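Local coordinates for protein acetyl xylan esterase (Metagenome, PDB 6XYC) that probably hydrolyses acetyl and feruloyl esters on complex natural xylans, as an alpha/beta hydrolase of gut microbial origin, at residues I43-S48 / I75-R80; G116-S121 / V166-P171; A130-G135 / K217-I222; V162-D167 / T276-E281. All coordinates share one frame; numbering follows the deposited sequence.

Interaction 1. Residues I43-S48 / I75-R80. With AES (4-(2-aminoethyl)benzenesulfonyl fluoride), chain B.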
loop_
_atom_site.group_PDB
_atom_site.type_symbol
_atom_site.label_atom_id
_atom_site.label_comp_id
_atom_site.label_asym_id
_atom_site.label_seq_id
_atom_site.Cartn_x
_atom_site.Cartn_y
_atom_site.Cartn_z
ATOM N N ILE A 43 -2.716 -2.389 -7.658
ATOM C CA ILE A 43 -1.309 -2.317 -7.281
ATOM C C ILE A 43 -1.142 -2.976 -5.920
ATOM O O ILE A 43 -1.900 -2.695 -4.982
ATOM C CB ILE A 43 -0.822 -0.862 -7.257
ATOM C CG1 ILE A 43 -0.802 -0.296 -8.682
ATOM C CG2 ILE A 43 0.563 -0.773 -6.628
ATOM C CD1 ILE A 43 -0.646 1.204 -8.750
ATOM N N ILE A 44 -0.162 -3.872 -5.804
ATOM C CA ILE A 44 0.062 -4.574 -4.547
ATOM C C ILE A 44 1.479 -4.310 -4.063
ATOM O O ILE A 44 2.416 -4.157 -4.857
ATOM C CB ILE A 44 -0.201 -6.091 -4.670
ATOM C CG1 ILE A 44 0.879 -6.791 -5.495
ATOM C CG2 ILE A 44 -1.570 -6.346 -5.297
ATOM C CD1 ILE A 44 0.735 -8.314 -5.512
ATOM N N ILE A 45 1.639 -4.283 -2.740
ATOM C CA ILE A 45 2.899 -3.881 -2.117
ATOM C C ILE A 45 3.213 -4.828 -0.965
ATOM O O ILE A 45 2.404 -4.983 -0.042
ATOM C CB ILE A 45 2.858 -2.431 -1.595
ATOM C CG1 ILE A 45 2.293 -1.479 -2.652
ATOM C CG2 ILE A 45 4.265 -1.995 -1.149
ATOM C CD1 ILE A 45 2.046 -0.082 -2.106
ATOM N N TYR A 46 4.402 -5.420 -0.996
ATOM C CA TYR A 46 4.817 -6.351 0.045
ATOM C C TYR A 46 5.002 -5.632 1.378
ATOM O O TYR A 46 5.175 -4.410 1.443
ATOM C CB TYR A 46 6.137 -7.026 -0.334
ATOM C CG TYR A 46 7.237 -6.047 -0.702
ATOM C CD1 TYR A 46 7.553 -5.804 -2.035
ATOM C CD2 TYR A 46 7.949 -5.346 0.271
ATOM C CE1 TYR A 46 8.542 -4.905 -2.385
ATOM C CE2 TYR A 46 8.953 -4.448 -0.074
ATOM C CZ TYR A 46 9.237 -4.226 -1.407
ATOM O OH TYR A 46 10.223 -3.336 -1.765
ATOM N N GLY A 47 4.981 -6.419 2.448
ATOM C CA GLY A 47 5.385 -5.961 3.763
ATOM C C GLY A 47 6.800 -6.403 4.088
ATOM O O GLY A 47 7.241 -7.484 3.698
ATOM N N SER A 48 7.511 -5.545 4.815
ATOM C CA SER A 48 8.921 -5.786 5.099
ATOM C C SER A 48 9.469 -4.852 6.168
ATOM O O SER A 48 10.685 -4.664 6.257
ATOM C CB SER A 48 9.751 -5.607 3.829
ATOM O OG SER A 48 9.862 -4.227 3.500
ATOM N N ILE A 75 -0.329 -5.432 -10.404
ATOM C CA ILE A 75 0.964 -4.778 -10.540
ATOM C C ILE A 75 1.633 -4.790 -9.172
ATOM O O ILE A 75 1.194 -4.085 -8.258
ATOM C CB ILE A 75 0.825 -3.345 -11.075
ATOM C CG1 ILE A 75 0.031 -3.348 -12.385
ATOM C CG2 ILE A 75 2.184 -2.719 -11.287
ATOM C CD1 ILE A 75 -1.430 -2.989 -12.222
ATOM N N SER A 76 2.689 -5.579 -9.029
ATOM C CA SER A 76 3.432 -5.683 -7.778
ATOM C C SER A 76 4.701 -4.852 -7.886
ATOM O O SER A 76 5.508 -5.064 -8.795
ATOM C CB SER A 76 3.762 -7.142 -7.464
ATOM O OG SER A 76 4.337 -7.262 -6.173
ATOM N N ILE A 77 4.886 -3.928 -6.950
ATOM C CA ILE A 77 5.930 -2.923 -7.070
ATOM C C ILE A 77 6.984 -3.113 -5.990
ATOM O O ILE A 77 6.696 -3.547 -4.869
ATOM C CB ILE A 77 5.351 -1.490 -7.002
ATOM C CG1 ILE A 77 4.721 -1.224 -5.625
ATOM C CG2 ILE A 77 4.320 -1.272 -8.099
ATOM C CD1 ILE A 77 4.328 0.221 -5.401
ATOM N N ASN A 78 8.221 -2.768 -6.341
ATOM C CA ASN A 78 9.271 -2.536 -5.361
ATOM C C ASN A 78 9.250 -1.079 -4.904
ATOM O O ASN A 78 8.745 -0.195 -5.596
ATOM C CB ASN A 78 10.645 -2.877 -5.945
ATOM C CG ASN A 78 10.892 -4.367 -6.044
ATOM O OD1 ASN A 78 10.235 -5.174 -5.389
ATOM N ND2 ASN A 78 11.862 -4.737 -6.869
ATOM N N HIS A 79 9.790 -0.843 -3.710
ATOM C CA HIS A 79 10.087 0.502 -3.237
ATOM C C HIS A 79 11.465 0.462 -2.593
ATOM O O HIS A 79 11.990 -0.609 -2.288
ATOM C CB HIS A 79 9.039 1.029 -2.248
ATOM C CG HIS A 79 8.964 0.258 -0.971
ATOM N ND1 HIS A 79 9.930 0.337 0.006
ATOM C CD2 HIS A 79 8.034 -0.613 -0.513
ATOM C CE1 HIS A 79 9.598 -0.452 1.013
ATOM N NE2 HIS A 79 8.452 -1.041 0.723
ATOM N N ARG A 80 12.066 1.634 -2.411
ATOM C CA ARG A 80 13.408 1.690 -1.850
ATOM C C ARG A 80 13.389 1.311 -0.373
ATOM O O ARG A 80 12.406 1.534 0.340
ATOM C CB ARG A 80 14.010 3.083 -2.019
ATOM C CG ARG A 80 14.618 3.337 -3.382
ATOM C CD ARG A 80 15.014 4.797 -3.526
ATOM N NE ARG A 80 13.847 5.658 -3.642
ATOM C CZ ARG A 80 13.882 6.987 -3.591
ATOM N NH1 ARG A 80 15.039 7.618 -3.434
ATOM N NH2 ARG A 80 12.760 7.688 -3.704
HETATM C C3 AES B . 7.106 -4.384 12.043
HETATM C C2 AES B . 6.513 -5.019 10.994
HETATM C C1 AES B . 5.943 -4.281 10.001
HETATM S S AES B . 5.247 -5.159 8.678
HETATM O O1S AES B . 5.915 -4.776 7.406
HETATM O O2S AES B . 5.647 -6.559 8.774
HETATM C C6 AES B . 5.943 -2.924 10.024
HETATM C C5 AES B . 6.542 -2.278 11.086
HETATM C C4 AES B . 7.128 -3.012 12.091
HETATM C C7 AES B . 7.799 -2.297 13.312
HETATM C C8 AES B . 6.785 -1.348 14.000
HETATM N N8 AES B . 7.327 -1.011 15.274
HETATM O O HOH W 1 5.050 -5.685 -4.064
HETATM O O HOH W 2 7.336 -2.857 2.422
#

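Interaction 2. Residues G116-S121 / V166-P171. With AES (4-(2-aminoethyl)benzenesulfonyl fluoride), chain B.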
loop_
_atom_site.group_PDB
_atom_site.type_symbol
_atom_site.label_atom_id
_atom_site.label_comp_id
_atom_site.label_asym_id
_atom_site.label_seq_id
_atom_site.Cartn_x
_atom_site.Cartn_y
_atom_site.Cartn_z
ATOM N N GLY A 116 -7.007 0.255 -7.953
ATOM C CA GLY A 116 -6.961 0.044 -6.524
ATOM C C GLY A 116 -5.551 -0.236 -6.050
ATOM O O GLY A 116 -4.630 -0.444 -6.840
ATOM N N ILE A 117 -5.386 -0.243 -4.730
ATOM C CA ILE A 117 -4.072 -0.461 -4.136
ATOM C C ILE A 117 -4.248 -1.231 -2.834
ATOM O O ILE A 117 -5.203 -1.009 -2.083
ATOM C CB ILE A 117 -3.325 0.874 -3.930
ATOM C CG1 ILE A 117 -1.846 0.623 -3.660
ATOM C CG2 ILE A 117 -3.950 1.679 -2.802
ATOM C CD1 ILE A 117 -0.962 1.845 -3.822
ATOM N N THR A 118 -3.324 -2.157 -2.578
ATOM C CA THR A 118 -3.379 -2.990 -1.388
ATOM C C THR A 118 -1.964 -3.430 -1.035
ATOM O O THR A 118 -1.077 -3.482 -1.892
ATOM C CB THR A 118 -4.283 -4.220 -1.598
ATOM O OG1 THR A 118 -4.366 -4.984 -0.393
ATOM C CG2 THR A 118 -3.751 -5.097 -2.728
ATOM N N GLY A 119 -1.759 -3.723 0.240
ATOM C CA GLY A 119 -0.471 -4.191 0.718
ATOM C C GLY A 119 -0.645 -4.741 2.113
ATOM O O GLY A 119 -1.673 -4.512 2.763
ATOM N N PHE A 120 0.361 -5.482 2.580
ATOM C CA PHE A 120 0.322 -6.022 3.938
ATOM C C PHE A 120 1.467 -5.462 4.785
ATOM O O PHE A 120 2.569 -5.244 4.278
ATOM C CB PHE A 120 0.317 -7.584 3.937
ATOM C CG PHE A 120 1.346 -8.235 3.047
ATOM C CD1 PHE A 120 1.110 -8.423 1.695
ATOM C CD2 PHE A 120 2.528 -8.709 3.585
ATOM C CE1 PHE A 120 2.054 -9.028 0.895
ATOM C CE2 PHE A 120 3.461 -9.321 2.791
ATOM C CZ PHE A 120 3.226 -9.481 1.449
ATOM N N SER A 121 1.195 -5.234 6.083
ATOM C CA SER A 121 2.087 -4.558 7.010
ATOM C C SER A 121 2.572 -3.271 6.349
ATOM O O SER A 121 1.760 -2.401 6.002
ATOM C CB SER A 121 3.242 -5.465 7.434
ATOM O OG SER A 121 3.782 -5.011 8.662
ATOM N N VAL A 166 -7.148 -1.539 0.161
ATOM C CA VAL A 166 -7.274 -2.655 1.097
ATOM C C VAL A 166 -5.999 -2.701 1.929
ATOM O O VAL A 166 -4.898 -2.880 1.388
ATOM C CB VAL A 166 -7.518 -3.993 0.385
ATOM C CG1 VAL A 166 -7.496 -5.130 1.401
ATOM C CG2 VAL A 166 -8.847 -3.961 -0.344
ATOM N N ASP A 167 -6.153 -2.537 3.241
ATOM C CA ASP A 167 -5.043 -2.416 4.180
ATOM C C ASP A 167 -4.995 -3.693 5.011
ATOM O O ASP A 167 -5.862 -3.924 5.864
ATOM C CB ASP A 167 -5.228 -1.172 5.045
ATOM C CG ASP A 167 -4.425 -1.203 6.320
ATOM O OD1 ASP A 167 -3.402 -1.913 6.391
ATOM O OD2 ASP A 167 -4.823 -0.494 7.271
ATOM N N TRP A 168 -3.991 -4.533 4.746
ATOM C CA TRP A 168 -3.780 -5.752 5.522
ATOM C C TRP A 168 -2.823 -5.434 6.671
ATOM O O TRP A 168 -1.622 -5.258 6.452
ATOM C CB TRP A 168 -3.208 -6.882 4.671
ATOM C CG TRP A 168 -4.045 -7.410 3.544
ATOM C CD1 TRP A 168 -4.100 -6.920 2.276
ATOM C CD2 TRP A 168 -4.904 -8.562 3.567
ATOM N NE1 TRP A 168 -4.948 -7.685 1.508
ATOM C CE2 TRP A 168 -5.458 -8.694 2.278
ATOM C CE3 TRP A 168 -5.265 -9.492 4.554
ATOM C CZ2 TRP A 168 -6.359 -9.710 1.950
ATOM C CZ3 TRP A 168 -6.163 -10.497 4.225
ATOM C CH2 TRP A 168 -6.692 -10.603 2.935
ATOM N N PHE A 169 -3.356 -5.383 7.890
ATOM C CA PHE A 169 -2.602 -5.197 9.139
ATOM C C PHE A 169 -1.403 -4.252 8.993
ATOM O O PHE A 169 -0.274 -4.578 9.360
ATOM C CB PHE A 169 -2.159 -6.552 9.745
ATOM C CG PHE A 169 -1.582 -7.560 8.747
ATOM C CD1 PHE A 169 -2.381 -8.562 8.203
ATOM C CD2 PHE A 169 -0.233 -7.542 8.403
ATOM C CE1 PHE A 169 -1.863 -9.489 7.307
ATOM C CE2 PHE A 169 0.285 -8.468 7.501
ATOM C CZ PHE A 169 -0.530 -9.444 6.958
ATOM N N GLY A 170 -1.667 -3.034 8.511
ATOM C CA GLY A 170 -0.627 -2.041 8.339
ATOM C C GLY A 170 -0.401 -1.204 9.581
ATOM O O GLY A 170 -1.339 -0.866 10.313
ATOM N N PRO A 171 0.863 -0.870 9.863
ATOM C CA PRO A 171 1.184 0.098 10.912
ATOM C C PRO A 171 0.893 1.511 10.410
ATOM O O PRO A 171 1.574 2.005 9.501
ATOM C CB PRO A 171 2.672 -0.128 11.168
ATOM C CG PRO A 171 3.206 -0.560 9.846
ATOM C CD PRO A 171 2.094 -1.355 9.181
HETATM C C3 AES B . 7.106 -4.384 12.043
HETATM C C2 AES B . 6.513 -5.019 10.994
HETATM C C1 AES B . 5.943 -4.281 10.001
HETATM S S AES B . 5.247 -5.159 8.678
HETATM O O1S AES B . 5.915 -4.776 7.406
HETATM O O2S AES B . 5.647 -6.559 8.774
HETATM C C6 AES B . 5.943 -2.924 10.024
HETATM C C5 AES B . 6.542 -2.278 11.086
HETATM C C4 AES B . 7.128 -3.012 12.091
HETATM C C7 AES B . 7.799 -2.297 13.312
HETATM C C8 AES B . 6.785 -1.348 14.000
HETATM N N8 AES B . 7.327 -1.011 15.274
#

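Interaction 3. Residues A130-G135 / K217-I222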
loop_
_atom_site.group_PDB
_atom_site.type_symbol
_atom_site.label_atom_id
_atom_site.label_comp_id
_atom_site.label_asym_id
_atom_site.label_seq_id
_atom_site.Cartn_x
_atom_site.Cartn_y
_atom_site.Cartn_z
ATOM N N ALA A 130 -1.133 6.300 0.360
ATOM C CA ALA A 130 -1.577 6.757 -0.953
ATOM C C ALA A 130 -3.049 7.149 -0.919
ATOM O O ALA A 130 -3.446 8.169 -1.497
ATOM C CB ALA A 130 -1.336 5.668 -2.002
ATOM N N GLY A 131 -3.867 6.361 -0.225
ATOM C CA GLY A 131 -5.299 6.581 -0.164
ATOM C C GLY A 131 -5.724 7.781 0.647
ATOM O O GLY A 131 -6.887 8.188 0.540
ATOM N N VAL A 132 -4.835 8.347 1.465
ATOM C CA VAL A 132 -5.137 9.581 2.184
ATOM C C VAL A 132 -4.428 10.781 1.586
ATOM O O VAL A 132 -4.522 11.877 2.145
ATOM C CB VAL A 132 -4.805 9.470 3.684
ATOM C CG1 VAL A 132 -5.628 8.349 4.334
ATOM C CG2 VAL A 132 -3.320 9.263 3.899
ATOM N N THR A 133 -3.721 10.619 0.459
ATOM C CA THR A 133 -3.017 11.741 -0.154
ATOM C C THR A 133 -3.314 11.853 -1.646
ATOM O O THR A 133 -2.494 12.369 -2.408
ATOM C CB THR A 133 -1.510 11.638 0.088
ATOM O OG1 THR A 133 -1.015 10.399 -0.425
ATOM C CG2 THR A 133 -1.187 11.731 1.574
ATOM N N ASN A 134 -4.476 11.373 -2.085
ATOM C CA ASN A 134 -4.939 11.684 -3.433
ATOM C C ASN A 134 -4.929 13.194 -3.637
ATOM O O ASN A 134 -5.582 13.931 -2.891
ATOM C CB ASN A 134 -6.349 11.133 -3.661
ATOM C CG ASN A 134 -6.363 9.651 -4.014
ATOM O OD1 ASN A 134 -5.320 9.025 -4.201
ATOM N ND2 ASN A 134 -7.564 9.086 -4.124
ATOM N N GLY A 135 -4.183 13.660 -4.638
ATOM C CA GLY A 135 -4.146 15.078 -4.949
ATOM C C GLY A 135 -3.311 15.926 -4.019
ATOM O O GLY A 135 -3.371 17.160 -4.102
ATOM N N LYS A 217 -13.053 13.158 4.725
ATOM C CA LYS A 217 -14.323 12.626 4.240
ATOM C C LYS A 217 -14.255 12.217 2.773
ATOM O O LYS A 217 -14.969 11.302 2.350
ATOM C CB LYS A 217 -15.417 13.679 4.475
ATOM C CG LYS A 217 -16.499 13.749 3.422
ATOM C CD LYS A 217 -17.335 15.025 3.582
ATOM C CE LYS A 217 -16.641 16.237 2.975
ATOM N NZ LYS A 217 -16.895 16.355 1.514
ATOM N N ASP A 218 -13.394 12.863 1.993
ATOM C CA ASP A 218 -13.348 12.644 0.555
ATOM C C ASP A 218 -12.393 11.532 0.140
ATOM O O ASP A 218 -12.198 11.324 -1.064
ATOM C CB ASP A 218 -12.944 13.934 -0.172
ATOM C CG ASP A 218 -14.017 15.003 -0.112
ATOM O OD1 ASP A 218 -15.204 14.656 0.059
ATOM O OD2 ASP A 218 -13.674 16.198 -0.241
ATOM N N ASP A 219 -11.790 10.818 1.088
ATOM C CA ASP A 219 -10.850 9.768 0.732
ATOM C C ASP A 219 -11.575 8.609 0.047
ATOM O O ASP A 219 -12.761 8.374 0.300
ATOM C CB ASP A 219 -10.130 9.244 1.970
ATOM C CG ASP A 219 -9.166 10.248 2.552
ATOM O OD1 ASP A 219 -8.731 11.160 1.819
ATOM O OD2 ASP A 219 -8.832 10.121 3.745
ATOM N N PRO A 220 -10.886 7.866 -0.819
ATOM C CA PRO A 220 -11.482 6.634 -1.354
ATOM C C PRO A 220 -11.821 5.662 -0.231
ATOM O O PRO A 220 -11.235 5.697 0.855
ATOM C CB PRO A 220 -10.391 6.069 -2.278
ATOM C CG PRO A 220 -9.113 6.765 -1.860
ATOM C CD PRO A 220 -9.532 8.115 -1.347
ATOM N N ASP A 221 -12.788 4.786 -0.499
ATOM C CA ASP A 221 -13.183 3.784 0.482
ATOM C C ASP A 221 -12.005 2.880 0.826
ATOM O O ASP A 221 -11.138 2.605 -0.011
ATOM C CB ASP A 221 -14.331 2.927 -0.050
ATOM C CG ASP A 221 -15.620 3.706 -0.209
ATOM O OD1 ASP A 221 -15.599 4.941 -0.053
ATOM O OD2 ASP A 221 -16.652 3.070 -0.495
ATOM N N ILE A 222 -11.988 2.384 2.060
ATOM C CA ILE A 222 -10.921 1.496 2.502
ATOM C C ILE A 222 -11.513 0.252 3.149
ATOM O O ILE A 222 -12.532 0.325 3.846
ATOM C CB ILE A 222 -9.958 2.207 3.478
ATOM C CG1 ILE A 222 -8.756 1.311 3.774
ATOM C CG2 ILE A 222 -10.667 2.570 4.782
ATOM C CD1 ILE A 222 -7.625 2.012 4.525
HETATM O O HOH W 3 -6.854 10.638 -0.612
HETATM O O HOH W 4 -8.754 5.975 1.692
#

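Interaction 4. Residues V162-D167 / T276-E281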
loop_
_atom_site.group_PDB
_atom_site.type_symbol
_atom_site.label_atom_id
_atom_site.label_comp_id
_atom_site.label_asym_id
_atom_site.label_seq_id
_atom_site.Cartn_x
_atom_site.Cartn_y
_atom_site.Cartn_z
ATOM N N VAL A 162 -5.451 6.925 -6.256
ATOM C CA VAL A 162 -5.954 5.561 -6.187
ATOM C C VAL A 162 -7.444 5.617 -5.888
ATOM O O VAL A 162 -7.931 6.558 -5.255
ATOM C CB VAL A 162 -5.215 4.714 -5.123
ATOM C CG1 VAL A 162 -3.774 4.453 -5.549
ATOM C CG2 VAL A 162 -5.267 5.399 -3.768
ATOM N N ASP A 163 -8.168 4.585 -6.325
ATOM C CA ASP A 163 -9.625 4.598 -6.258
ATOM C C ASP A 163 -10.194 3.811 -5.085
ATOM O O ASP A 163 -11.364 4.019 -4.731
ATOM C CB ASP A 163 -10.228 4.045 -7.551
ATOM C CG ASP A 163 -9.914 4.904 -8.752
ATOM O OD1 ASP A 163 -9.253 4.408 -9.683
ATOM O OD2 ASP A 163 -10.327 6.080 -8.767
ATOM N N ALA A 164 -9.404 2.928 -4.478
ATOM C CA ALA A 164 -9.847 2.110 -3.356
ATOM C C ALA A 164 -8.614 1.496 -2.717
ATOM O O ALA A 164 -7.583 1.319 -3.378
ATOM C CB ALA A 164 -10.828 1.019 -3.805
ATOM N N VAL A 165 -8.720 1.181 -1.431
ATOM C CA VAL A 165 -7.584 0.702 -0.656
ATOM C C VAL A 165 -8.007 -0.524 0.135
ATOM O O VAL A 165 -9.093 -0.549 0.721
ATOM C CB VAL A 165 -7.045 1.786 0.298
ATOM C CG1 VAL A 165 -5.901 1.226 1.150
ATOM C CG2 VAL A 165 -6.604 3.024 -0.473
ATOM N N VAL A 166 -7.148 -1.539 0.161
ATOM C CA VAL A 166 -7.274 -2.655 1.097
ATOM C C VAL A 166 -5.999 -2.701 1.929
ATOM O O VAL A 166 -4.898 -2.880 1.388
ATOM C CB VAL A 166 -7.518 -3.993 0.385
ATOM C CG1 VAL A 166 -7.496 -5.130 1.401
ATOM C CG2 VAL A 166 -8.847 -3.961 -0.344
ATOM N N ASP A 167 -6.153 -2.537 3.241
ATOM C CA ASP A 167 -5.043 -2.416 4.180
ATOM C C ASP A 167 -4.995 -3.693 5.011
ATOM O O ASP A 167 -5.862 -3.924 5.864
ATOM C CB ASP A 167 -5.228 -1.172 5.045
ATOM C CG ASP A 167 -4.425 -1.203 6.320
ATOM O OD1 ASP A 167 -3.402 -1.913 6.391
ATOM O OD2 ASP A 167 -4.823 -0.494 7.271
ATOM N N THR A 276 -11.447 -9.251 -2.731
ATOM C CA THR A 276 -11.848 -9.224 -4.134
ATOM C C THR A 276 -13.287 -8.754 -4.291
ATOM O O THR A 276 -13.604 -8.064 -5.263
ATOM C CB THR A 276 -11.659 -10.603 -4.778
ATOM O OG1 THR A 276 -12.323 -11.606 -4.005
ATOM C CG2 THR A 276 -10.181 -10.940 -4.877
ATOM N N ASP A 277 -14.164 -9.098 -3.348
ATOM C CA ASP A 277 -15.517 -8.552 -3.369
ATOM C C ASP A 277 -15.485 -7.035 -3.225
ATOM O O ASP A 277 -16.173 -6.315 -3.960
ATOM C CB ASP A 277 -16.363 -9.182 -2.255
ATOM C CG ASP A 277 -16.857 -10.576 -2.604
ATOM O OD1 ASP A 277 -16.639 -11.019 -3.753
ATOM O OD2 ASP A 277 -17.464 -11.228 -1.728
ATOM N N PHE A 278 -14.675 -6.536 -2.287
ATOM C CA PHE A 278 -14.559 -5.097 -2.066
ATOM C C PHE A 278 -14.094 -4.388 -3.332
ATOM O O PHE A 278 -14.734 -3.442 -3.806
ATOM C CB PHE A 278 -13.596 -4.851 -0.899
ATOM C CG PHE A 278 -13.236 -3.408 -0.692
ATOM C CD1 PHE A 278 -14.097 -2.559 -0.006
ATOM C CD2 PHE A 278 -12.039 -2.899 -1.166
ATOM C CE1 PHE A 278 -13.772 -1.224 0.193
ATOM C CE2 PHE A 278 -11.707 -1.562 -0.974
ATOM C CZ PHE A 278 -12.576 -0.724 -0.290
ATOM N N PHE A 279 -12.981 -4.847 -3.904
ATOM C CA PHE A 279 -12.468 -4.223 -5.119
ATOM C C PHE A 279 -13.476 -4.327 -6.251
ATOM O O PHE A 279 -13.632 -3.388 -7.040
ATOM C CB PHE A 279 -11.133 -4.857 -5.541
ATOM C CG PHE A 279 -9.932 -4.283 -4.837
ATOM C CD1 PHE A 279 -9.785 -2.923 -4.630
ATOM C CD2 PHE A 279 -8.921 -5.123 -4.392
ATOM C CE1 PHE A 279 -8.672 -2.416 -3.984
ATOM C CE2 PHE A 279 -7.811 -4.618 -3.749
ATOM C CZ PHE A 279 -7.683 -3.265 -3.543
ATOM N N THR A 280 -14.174 -5.461 -6.349
ATOM C CA THR A 280 -15.165 -5.614 -7.410
ATOM C C THR A 280 -16.314 -4.632 -7.218
ATOM O O THR A 280 -16.744 -3.968 -8.166
ATOM C CB THR A 280 -15.697 -7.048 -7.463
ATOM O OG1 THR A 280 -14.642 -7.948 -7.825
ATOM C CG2 THR A 280 -16.838 -7.149 -8.486
ATOM N N GLU A 281 -16.816 -4.525 -5.986
ATOM C CA GLU A 281 -17.872 -3.558 -5.695
ATOM C C GLU A 281 -17.401 -2.135 -5.977
ATOM O O GLU A 281 -18.141 -1.333 -6.556
ATOM C CB GLU A 281 -18.329 -3.696 -4.241
ATOM C CG GLU A 281 -18.866 -5.071 -3.879
ATOM C CD GLU A 281 -18.753 -5.386 -2.397
ATOM O OE1 GLU A 281 -19.289 -6.430 -1.976
ATOM O OE2 GLU A 281 -18.131 -4.598 -1.652
#

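Interaction 1. Residues I43-S48 / I75-R80
The beta-alpha-beta unit of strand 39-45, helix 56-69 and strand 73-77 sets Ile44 beside Ser76 as a parallel pair. Ile44 N donates to Ile75 O over 2.8 Å, and Ile44 O accepts from Ile77 N at 3.2 Å. Ile44 CG1 lies 3.5 Å from Ser76 CB, on the face that helix 56-69 packs against; Ile45 and Ile77 meet on the other face. Where the strands diverge, by 34°, a water lies within hydrogen-bonding distance of Ile44 O, Ser76 OG and Ile77 O; Ser76 OG also bonds to Lys56 O. Tyr46 bridges the widening gap. With CG between the backbone N and the carbonyl carbon (chi1 53°), its ring swings across and OH accepts a nearly straight 3.2 Å bond from His79 N. OH also bonds to Ala52 O and sits 3.7 Å above the centre of the His79 ring. A phenylalanine here would probably leave His79 N and Ala52 O without their shared mate. A second water joins Tyr46 O, His79 NE2 and Ser48 OG, itself bonded to Ala52 N. Ala49 N and Ser122 N hydrogen-bond the sulfonyl inhibitor, consistent with an oxyanion hole. Ser48 N, bonded to Ser122 OG, lies 3.1 Å from AES O1S.

Interaction 2. Residues G116-S121 / V166-P171
Thr118 and Val166 face each other in parallel strands, and Val166 O is the acceptor that gathers most. Thr118 OG1 donates to it over 2.8 Å from above the carbonyl plane, while Gly119 N adds a weak bond at 3.4 Å. With its OG1 anti to the backbone N (chi1 -177°), Thr118 can reach across to the neighbouring strand. Thr118 OG1 also lies 3.3 Å from Trp168 CD1, at the edge of the indole and near its plane. A valine in place of Thr118 would probably cost Val166 O its stronger donor and leave it with the weak amide bond. The remaining backbone groups pair regularly: Val166 N with Ile117 O, Trp168 N with Gly119 O at 3.1 Å, and Ser121 N with Trp168 O at 2.8 Å. Beyond Trp168, Gly170 N turns back to Asp167 OD1 in a weak bond. Phe169 CZ packs 3.6 Å from Phe120 CB, and Ser121 CA makes a CA-H...O contact with Phe169 O. Ser121 OG is bonded covalently to the inhibitor sulfur and has a weak hydrogen bond with His262 NE2. The positive phi of Ser121 (49°), between strand 114-120 and helix 122-131, is characteristic of the nucleophile elbow of alpha/beta hydrolases.

Interaction 3. Residues A130-G135 / K217-I222
Pro220 sets its ring against the C-terminal part of helix 122-131 and the residues after it, with CD only 3.2 Å from Gly131 O. The side chains of Asn134 and Pro220 point at each other. In Asn134 CG stands beside the backbone N (chi1 -81°), which carries ND2 to 3.5 Å from Pro220 CD; ND2 donates to Val162 O. Gly131 O and Asn134 ND2 thus both meet the CD-CG edge of the Pro220 ring. Asp219 extends the contact to Val132. With CG beside the backbone N and anti to the carbonyl carbon (chi1 -70°), its carboxylate comes up against the 130-135 segment, Asp219 OD2 lying 3.7 Å from Val132 CG1. The valine and the aspartate cross at a slant. Asp219 OD2 takes its hydrogen bond from Asp216 N, whereas OD1 is left to a water. That water donates to Asp219 OD1 at 3.1 Å and to Gly131 O at 2.7 Å while accepting from Asn134 N. A second water donates to both Gly131 O and Pro220 O, the latter over 2.6 Å. No direct hydrogen bond joins the two segments. The chemistry therefore implies a partly buried junction, on the approach to strand 222-227, that rests on van der Waals contact and on water, with Gly131 O taking two water bonds.

Interaction 4. Residues V162-D167 / T276-E281
Thr276 O is gripped twice by Thr280, whose N at 2.9 Å and OG1 at 2.8 Å reach it from opposite faces of the carbonyl plane. This double hold lies within the C-terminal helix 269-284, which packs against the central sheet of the alpha/beta hydrolase fold. The helix runs nearly antiparallel to strand 164-168, at 170° between the short segments, with their axes 9.2 Å apart. Two consecutive aromatic residues fill the space between them. Phe278 has CG anti to the backbone N (chi1 172°), and its ring projects to the strand. There CE2 lies 3.3 Å from Val165 O and touches Ala164 CB, while CD2 packs 3.5 Å from Val166 CG2. Phe279 takes a different setting, with CG beside the backbone N and anti to the carbonyl carbon, and turns one ring face to Val166. The same methyl, CG2, therefore serves both rings: it makes a CH-pi contact with Phe279, 3.9 Å from the ring centroid and 27° off the normal. Leu223 of the next strand touches Phe278, and Phe72 lies against Phe279, which continues the apolar layer beyond the two segments. At the rim of the Phe279 ring, CE1 stands 3.9 Å from Ala164 O, which lies in the plane of the ring.

From the N terminus, interaction 1 comes first and is complete in itself: it closes a short loop through helix 56-69 before any other contact opens. Interaction 2 opens on strand 114-120, next to strand 39-45 in the sheet, and closes on strand 164-168. Within that span interaction 3 opens at helix 122-131, and it closes only before strand 222-227, so the two cross. Interaction 4 begins on residues 162-167, sharing Val166 and Asp167 with interaction 2, and crosses interaction 3. Interactions 1 and 2 reach the inhibitor; interaction 3 ties the region at the end of helix 122-131 to the loop leading into strand 222-227, and interaction 4 lays helix 269-284 on strand 164-168.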